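Local coordinates for protein beta-gamma-crystallin (Geodia cydonium, PDB 4IAU) that is of unknown function but binds calcium and belongs to the beta/gamma-crystallin family, built from Greek key strand motifs, at residues A[26-31]-A[70-75]. Numbering follows the deposited sequence.
Sequences TTDFAR and PFTPRS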
loop_
_atom_site.group_PDB
_atom_site.type_symbol
_atom_site.label_atom_id
_atom_site.label_comp_id
_atom_site.label_asym_id
_atom_site.label_seq_id
_atom_site.Cartn_x
_atom_site.Cartn_y
_atom_site.Cartn_z
ATOM N N THR A 26 15.361 1.717 12.930
ATOM C CA THR A 26 16.818 1.868 13.160
ATOM C C THR A 26 17.588 0.614 12.768
ATOM O O THR A 26 18.659 0.661 12.160
ATOM C CB THR A 26 17.086 2.287 14.605
ATOM O OG1 THR A 26 16.620 3.623 14.800
ATOM C CG2 THR A 26 18.586 2.331 14.827
ATOM N N THR A 27 17.014 -0.538 13.063
ATOM C CA THR A 27 17.616 -1.810 12.810
ATOM C C THR A 27 17.598 -2.126 11.323
ATOM O O THR A 27 16.616 -1.848 10.651
ATOM C CB THR A 27 16.850 -2.917 13.557
ATOM O OG1 THR A 27 17.013 -2.730 14.971
ATOM C CG2 THR A 27 17.415 -4.309 13.276
ATOM N N ASP A 28 18.674 -2.712 10.819
ATOM C CA ASP A 28 18.762 -3.220 9.457
ATOM C C ASP A 28 18.299 -4.669 9.444
ATOM O O ASP A 28 18.936 -5.548 10.053
ATOM C CB ASP A 28 20.165 -3.139 8.917
ATOM C CG ASP A 28 20.680 -1.746 8.641
ATOM O OD1 ASP A 28 19.913 -0.798 8.635
ATOM O OD2 ASP A 28 21.894 -1.632 8.395
ATOM N N PHE A 29 17.192 -4.953 8.759
ATOM C CA PHE A 29 16.672 -6.293 8.625
ATOM C C PHE A 29 17.017 -6.894 7.277
ATOM O O PHE A 29 17.071 -6.164 6.260
ATOM C CB PHE A 29 15.173 -6.292 8.876
ATOM C CG PHE A 29 14.759 -5.976 10.310
ATOM C CD1 PHE A 29 14.998 -6.903 11.321
ATOM C CD2 PHE A 29 14.124 -4.798 10.656
ATOM C CE1 PHE A 29 14.620 -6.655 12.617
ATOM C CE2 PHE A 29 13.718 -4.584 11.928
ATOM C CZ PHE A 29 13.956 -5.491 12.932
ATOM N N ALA A 30 17.204 -8.194 7.260
ATOM C CA ALA A 30 17.626 -8.929 6.064
ATOM C C ALA A 30 16.608 -9.990 5.613
ATOM O O ALA A 30 16.629 -10.327 4.423
ATOM C CB ALA A 30 18.966 -9.579 6.314
ATOM N N ARG A 31 15.821 -10.557 6.500
ATOM C CA ARG A 31 14.889 -11.642 6.165
ATOM C C ARG A 31 13.531 -11.319 6.759
ATOM O O ARG A 31 13.408 -10.561 7.723
ATOM C CB ARG A 31 15.404 -13.004 6.647
ATOM C CG ARG A 31 16.682 -13.412 5.952
ATOM C CD ARG A 31 17.055 -14.902 6.164
ATOM N NE ARG A 31 17.363 -15.155 7.485
ATOM C CZ ARG A 31 17.293 -16.318 8.109
ATOM N NH1 ARG A 31 16.801 -17.419 7.560
ATOM N NH2 ARG A 31 17.655 -16.292 9.368
ATOM N N PRO A 70 14.732 -8.146 -0.597
ATOM C CA PRO A 70 15.534 -7.718 -1.749
ATOM C C PRO A 70 16.452 -6.510 -1.452
ATOM O O PRO A 70 17.321 -6.211 -2.255
ATOM C CB PRO A 70 14.522 -7.376 -2.795
ATOM C CG PRO A 70 13.279 -7.093 -2.057
ATOM C CD PRO A 70 13.271 -7.865 -0.765
ATOM N N PHE A 71 16.217 -5.808 -0.372
ATOM C CA PHE A 71 16.942 -4.636 0.058
ATOM C C PHE A 71 16.700 -4.490 1.550
ATOM O O PHE A 71 15.788 -5.087 2.102
ATOM C CB PHE A 71 16.513 -3.347 -0.709
ATOM C CG PHE A 71 15.009 -3.117 -0.634
ATOM C CD1 PHE A 71 14.430 -2.475 0.466
ATOM C CD2 PHE A 71 14.165 -3.559 -1.644
ATOM C CE1 PHE A 71 13.083 -2.371 0.583
ATOM C CE2 PHE A 71 12.789 -3.388 -1.515
ATOM C CZ PHE A 71 12.248 -2.803 -0.424
ATOM N N THR A 72 17.503 -3.637 2.178
ATOM C CA THR A 72 17.307 -3.347 3.595
ATOM C C THR A 72 16.176 -2.334 3.733
ATOM O O THR A 72 16.293 -1.230 3.216
ATOM C CB THR A 72 18.572 -2.697 4.171
ATOM O OG1 THR A 72 19.658 -3.596 3.911
ATOM C CG2 THR A 72 18.433 -2.481 5.669
ATOM N N PRO A 73 15.067 -2.679 4.384
ATOM C CA PRO A 73 13.973 -1.712 4.457
ATOM C C PRO A 73 14.336 -0.514 5.334
ATOM O O PRO A 73 14.971 -0.660 6.375
ATOM C CB PRO A 73 12.827 -2.492 5.028
ATOM C CG PRO A 73 13.187 -3.918 5.039
ATOM C CD PRO A 73 14.704 -3.981 4.933
ATOM N N ARG A 74 13.848 0.653 4.947
ATOM C CA ARG A 74 13.870 1.834 5.814
ATOM C C ARG A 74 12.479 2.228 6.276
ATOM O O ARG A 74 12.368 3.124 7.132
ATOM C CB ARG A 74 14.610 3.002 5.160
ATOM C CG ARG A 74 16.119 2.808 5.061
ATOM C CD ARG A 74 16.859 3.266 6.313
ATOM N NE ARG A 74 16.714 2.415 7.468
ATOM C CZ ARG A 74 17.503 1.400 7.758
ATOM N NH1 ARG A 74 18.419 0.992 6.929
ATOM N NH2 ARG A 74 17.341 0.746 8.911
ATOM N N SER A 75 11.429 1.592 5.788
ATOM C CA SER A 75 10.086 1.760 6.285
ATOM C C SER A 75 9.259 0.597 5.763
ATOM O O SER A 75 9.621 -0.054 4.783
ATOM C CB SER A 75 9.460 3.108 5.891
ATOM O OG SER A 75 9.385 3.290 4.491
HETATM O O HOH W 1 15.549 -2.690 8.202
HETATM O O HOH W 2 19.278 -6.140 4.597
#
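Loops 26-31 and 70-75 lie side by side in roughly antiparallel sense, the two chains running 156° to one another, with the CA atoms of Phe29 and Thr72 5.9 Å from each other. In this beta/gamma-crystallin, with its Greek key strands, one leads into strand 31-36 and the other into strand 75-78; the contact joins these two connections and lies away from the calcium site. Asp28 and Arg74 form its salt bridge. The two terminal nitrogens of Arg74, NH1 and NH2, close end-on upon the single atom OD1, with NH1 at 2.9 Å from Asp28 OD1. Asp28 OD1 sits at the guanidinium edge, near its plane, though the carboxylate itself is turned 52° to it. Arg74 gets there by folding back: its chain bends at chi2 (-87°) and again at chi3. NH2 also donates to Ile25 O, which helps fix the rotation of the group. A leucine in place of Arg74 would probably leave the Asp28 carboxylate without its counter-charge and Ile25 O without this donor. Beside the bridge, Thr72 CG2 comes within 3.7 Å of Asp28 CB. Pro73 CD packs against the Phe29 carbonyl, while the Phe29 ring packs on Leu8 and Thr10. Two waters bridge the segments: one links Phe29 O to the Thr72 hydroxyl OG1, and the other accepts from Phe29 N while donating to Thr27 O and, at 2.8 Å from the water oxygen, to Pro73 O.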